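Local coordinates for peptidoglycan glycosyltransferase (Eggerthella lenta, PDB 4MNR), which belongs to the penicillin-binding proteins and joins a region related to their dimerisation domain to a domain of the beta-lactamase clan, at residues V37-V42 against R51-G56. Residues are numbered along the deposited sequence; the frame is centred on the assembly and turned at random.
Sequences VLARSV and REYPAG
Arg40 and Glu52 face each other as a hydrogen-bonded pair in the antiparallel beta hairpin of strands 37-43 and 49-52, in the part of the chain related to the dimerisation domain of penicillin-binding protein A. Two backbone bonds join them, Glu52 N to Arg40 O being short at 2.7 Å. On the same face, NE of Arg40 donates almost straight to OE1 of Glu52, 3.2 Å away, in a salt bridge. OE1 lies in the guanidinium plane, although guanidinium and carboxylate planes are turned 56° apart. With CG between its backbone N and carbonyl carbon (chi1 61°), the long, otherwise extended arginine reaches across to Glu52 and to Pro54 in the loop just beyond the strand. The compact, apolar ring of Pro54 covers one face of the flat guanidinium, its CG 3.7 Å above the centre. Val42 CG2 packs over a face of the Glu52 carboxylate, 3.5 Å from CD.

The opposite face carries Arg51, whose bend at chi2 folds its guanidinium over the backbone of Ala39 and Arg40. The small Ala39 lets it lie close, and its CB also meets Tyr53 CE1 at 3.6 Å. Glu76 OE1 forms a salt bridge with Arg51 NE and a hydrogen bond with Tyr53 OH, holding the two polar ends together. Leu38 and Ala39 form a classic beta bulge opposite Ile30. Beyond the paired strands, a water bridges Leu38 O and Ala55 N. Within them, Ser41 and Arg51 are a non-hydrogen-bonded pair, linked through side chains: Arg51 NH1 donates to Ser41 OG at 3.0 Å, tilted 18° from the guanidinium plane.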
ATOM      1  N   VAL A  37       2.239 -20.093 -14.309  1.00 14.75           N
ATOM      2  CA  VAL A  37       3.505 -20.503 -13.715  1.00 16.44           C
ATOM      3  C   VAL A  37       4.523 -19.363 -13.771  1.00 15.68           C
ATOM      4  O   VAL A  37       4.816 -18.830 -14.854  1.00 15.83           O
ATOM      5  CB  VAL A  37       4.062 -21.745 -14.434  1.00 17.92           C
ATOM      6  CG1 VAL A  37       5.466 -22.072 -13.947  1.00 18.71           C
ATOM      7  CG2 VAL A  37       3.114 -22.940 -14.238  1.00 21.98           C
ATOM      8  N   LEU A  38       5.061 -18.996 -12.609  1.00 12.58           N
ATOM      9  CA  LEU A  38       6.050 -17.926 -12.517  1.00 12.95           C
ATOM     10  C   LEU A  38       7.466 -18.481 -12.424  1.00 14.92           C
ATOM     11  O   LEU A  38       8.425 -17.813 -12.808  1.00 14.82           O
ATOM     12  CB  LEU A  38       5.773 -17.051 -11.292  1.00 12.46           C
ATOM     13  CG  LEU A  38       4.362 -16.475 -11.236  1.00 15.38           C
ATOM     14  CD1 LEU A  38       4.170 -15.692  -9.940  1.00 16.61           C
ATOM     15  CD2 LEU A  38       4.142 -15.593 -12.446  1.00 17.48           C
ATOM     16  N   ALA A  39       7.601 -19.700 -11.908  1.00 15.17           N
ATOM     17  CA  ALA A  39       8.914 -20.335 -11.797  1.00 15.16           C
ATOM     18  C   ALA A  39       8.743 -21.841 -11.774  1.00 16.29           C
ATOM     19  O   ALA A  39       7.822 -22.355 -11.155  1.00 15.97           O
ATOM     20  CB  ALA A  39       9.638 -19.878 -10.540  1.00 14.83           C
ATOM     21  N   ARG A  40       9.629 -22.550 -12.457  1.00 17.77           N
ATOM     22  CA  ARG A  40       9.598 -24.001 -12.448  1.00 19.11           C
ATOM     23  C   ARG A  40      11.011 -24.490 -12.707  1.00 20.73           C
ATOM     24  O   ARG A  40      11.869 -23.716 -13.132  1.00 20.83           O
ATOM     25  CB  ARG A  40       8.642 -24.535 -13.524  1.00 20.61           C
ATOM     26  CG  ARG A  40       9.033 -24.134 -14.939  1.00 23.79           C
ATOM     27  CD  ARG A  40       8.102 -24.753 -15.966  1.00 30.30           C
ATOM     28  NE  ARG A  40       8.285 -24.144 -17.278  1.00 36.64           N
ATOM     29  CZ  ARG A  40       7.294 -23.652 -18.012  1.00 39.24           C
ATOM     30  NH1 ARG A  40       7.548 -23.111 -19.197  1.00 40.74           N
ATOM     31  NH2 ARG A  40       6.048 -23.711 -17.563  1.00 40.61           N
ATOM     32  N   SER A  41      11.260 -25.765 -12.433  1.00 22.14           N
ATOM     33  CA  SER A  41      12.551 -26.358 -12.744  1.00 23.99           C
ATOM     34  C   SER A  41      12.366 -27.405 -13.825  1.00 26.14           C
ATOM     35  O   SER A  41      11.403 -28.175 -13.799  1.00 28.31           O
ATOM     36  CB  SER A  41      13.181 -26.977 -11.499  1.00 24.78           C
ATOM     37  OG  SER A  41      13.527 -25.959 -10.575  1.00 24.28           O
ATOM     38  N   VAL A  42      13.282 -27.414 -14.783  1.00 30.00           N
ATOM     39  CA  VAL A  42      13.221 -28.351 -15.897  1.00 35.37           C
ATOM     40  C   VAL A  42      14.481 -29.213 -15.922  1.00 39.48           C
ATOM     41  O   VAL A  42      15.592 -28.705 -15.749  1.00 36.24           O
ATOM     42  CB  VAL A  42      13.052 -27.600 -17.230  1.00 37.27           C
ATOM     43  CG1 VAL A  42      12.956 -28.577 -18.392  1.00 43.15           C
ATOM     44  CG2 VAL A  42      11.816 -26.705 -17.171  1.00 38.06           C
ATOM     45  N   ARG A  51      16.483 -23.613 -13.264  1.00 25.24           N
ATOM     46  CA  ARG A  51      15.299 -22.825 -12.938  1.00 23.60           C
ATOM     47  C   ARG A  51      14.848 -22.021 -14.156  1.00 26.42           C
ATOM     48  O   ARG A  51      15.662 -21.384 -14.820  1.00 29.82           O
ATOM     49  CB  ARG A  51      15.619 -21.883 -11.776  1.00 24.50           C
ATOM     50  CG  ARG A  51      14.425 -21.406 -10.994  1.00 23.72           C
ATOM     51  CD  ARG A  51      13.695 -22.561 -10.325  1.00 23.60           C
ATOM     52  NE  ARG A  51      12.699 -22.088  -9.365  1.00 19.27           N
ATOM     53  CZ  ARG A  51      11.675 -22.824  -8.942  1.00 18.43           C
ATOM     54  NH1 ARG A  51      11.515 -24.057  -9.410  1.00 19.59           N
ATOM     55  NH2 ARG A  51      10.808 -22.326  -8.062  1.00 17.10           N
ATOM     56  N   GLU A  52      13.558 -22.073 -14.461  1.00 21.38           N
ATOM     57  CA  GLU A  52      12.992 -21.283 -15.547  1.00 23.36           C
ATOM     58  C   GLU A  52      11.971 -20.292 -14.999  1.00 18.78           C
ATOM     59  O   GLU A  52      11.213 -20.626 -14.086  1.00 17.99           O
ATOM     60  CB  GLU A  52      12.291 -22.181 -16.562  1.00 24.40           C
ATOM     61  CG  GLU A  52      13.204 -22.982 -17.452  1.00 38.29           C
ATOM     62  CD  GLU A  52      12.449 -23.620 -18.606  1.00 47.61           C
ATOM     63  OE1 GLU A  52      11.197 -23.575 -18.588  1.00 48.39           O
ATOM     64  OE2 GLU A  52      13.105 -24.159 -19.527  1.00 53.89           O
ATOM     65  N   TYR A  53      11.951 -19.086 -15.574  1.00 18.14           N
ATOM     66  CA  TYR A  53      10.972 -18.043 -15.208  1.00 16.45           C
ATOM     67  C   TYR A  53      10.171 -17.640 -16.447  1.00 19.43           C
ATOM     68  O   TYR A  53      10.533 -16.701 -17.160  1.00 18.18           O
ATOM     69  CB  TYR A  53      11.687 -16.838 -14.583  1.00 15.86           C
ATOM     70  CG  TYR A  53      12.387 -17.193 -13.290  1.00 16.03           C
ATOM     71  CD1 TYR A  53      11.715 -17.128 -12.083  1.00 14.95           C
ATOM     72  CD2 TYR A  53      13.709 -17.622 -13.283  1.00 17.46           C
ATOM     73  CE1 TYR A  53      12.335 -17.478 -10.896  1.00 18.55           C
ATOM     74  CE2 TYR A  53      14.343 -17.964 -12.098  1.00 17.80           C
ATOM     75  CZ  TYR A  53      13.646 -17.885 -10.907  1.00 19.59           C
ATOM     76  OH  TYR A  53      14.257 -18.232  -9.721  1.00 20.98           O
ATOM     77  N   PRO A  54       9.082 -18.374 -16.727  1.00 16.61           N
ATOM     78  CA  PRO A  54       8.490 -18.279 -18.067  1.00 17.93           C
ATOM     79  C   PRO A  54       7.446 -17.181 -18.250  1.00 18.79           C
ATOM     80  O   PRO A  54       6.843 -17.103 -19.322  1.00 20.02           O
ATOM     81  CB  PRO A  54       7.831 -19.650 -18.242  1.00 21.02           C
ATOM     82  CG  PRO A  54       7.445 -20.052 -16.861  1.00 17.51           C
ATOM     83  CD  PRO A  54       8.480 -19.455 -15.924  1.00 16.25           C
ATOM     84  N   ALA A  55       7.227 -16.348 -17.241  1.00 15.20           N
ATOM     85  CA  ALA A  55       6.164 -15.349 -17.330  1.00 13.66           C
ATOM     86  C   ALA A  55       6.656 -13.911 -17.501  1.00 14.92           C
ATOM     87  O   ALA A  55       5.948 -12.969 -17.138  1.00 16.48           O
ATOM     88  CB  ALA A  55       5.226 -15.449 -16.113  1.00 16.84           C
ATOM     89  N   GLY A  56       7.856 -13.740 -18.046  1.00 15.74           N
ATOM     90  CA  GLY A  56       8.340 -12.407 -18.372  1.00 16.77           C
ATOM     91  C   GLY A  56       8.490 -11.567 -17.125  1.00 15.96           C
ATOM     92  O   GLY A  56       9.126 -11.995 -16.171  1.00 14.61           O
TER
HETATM   93  O   HOH W   1       8.325 -15.857 -14.662  1.00 15.63           O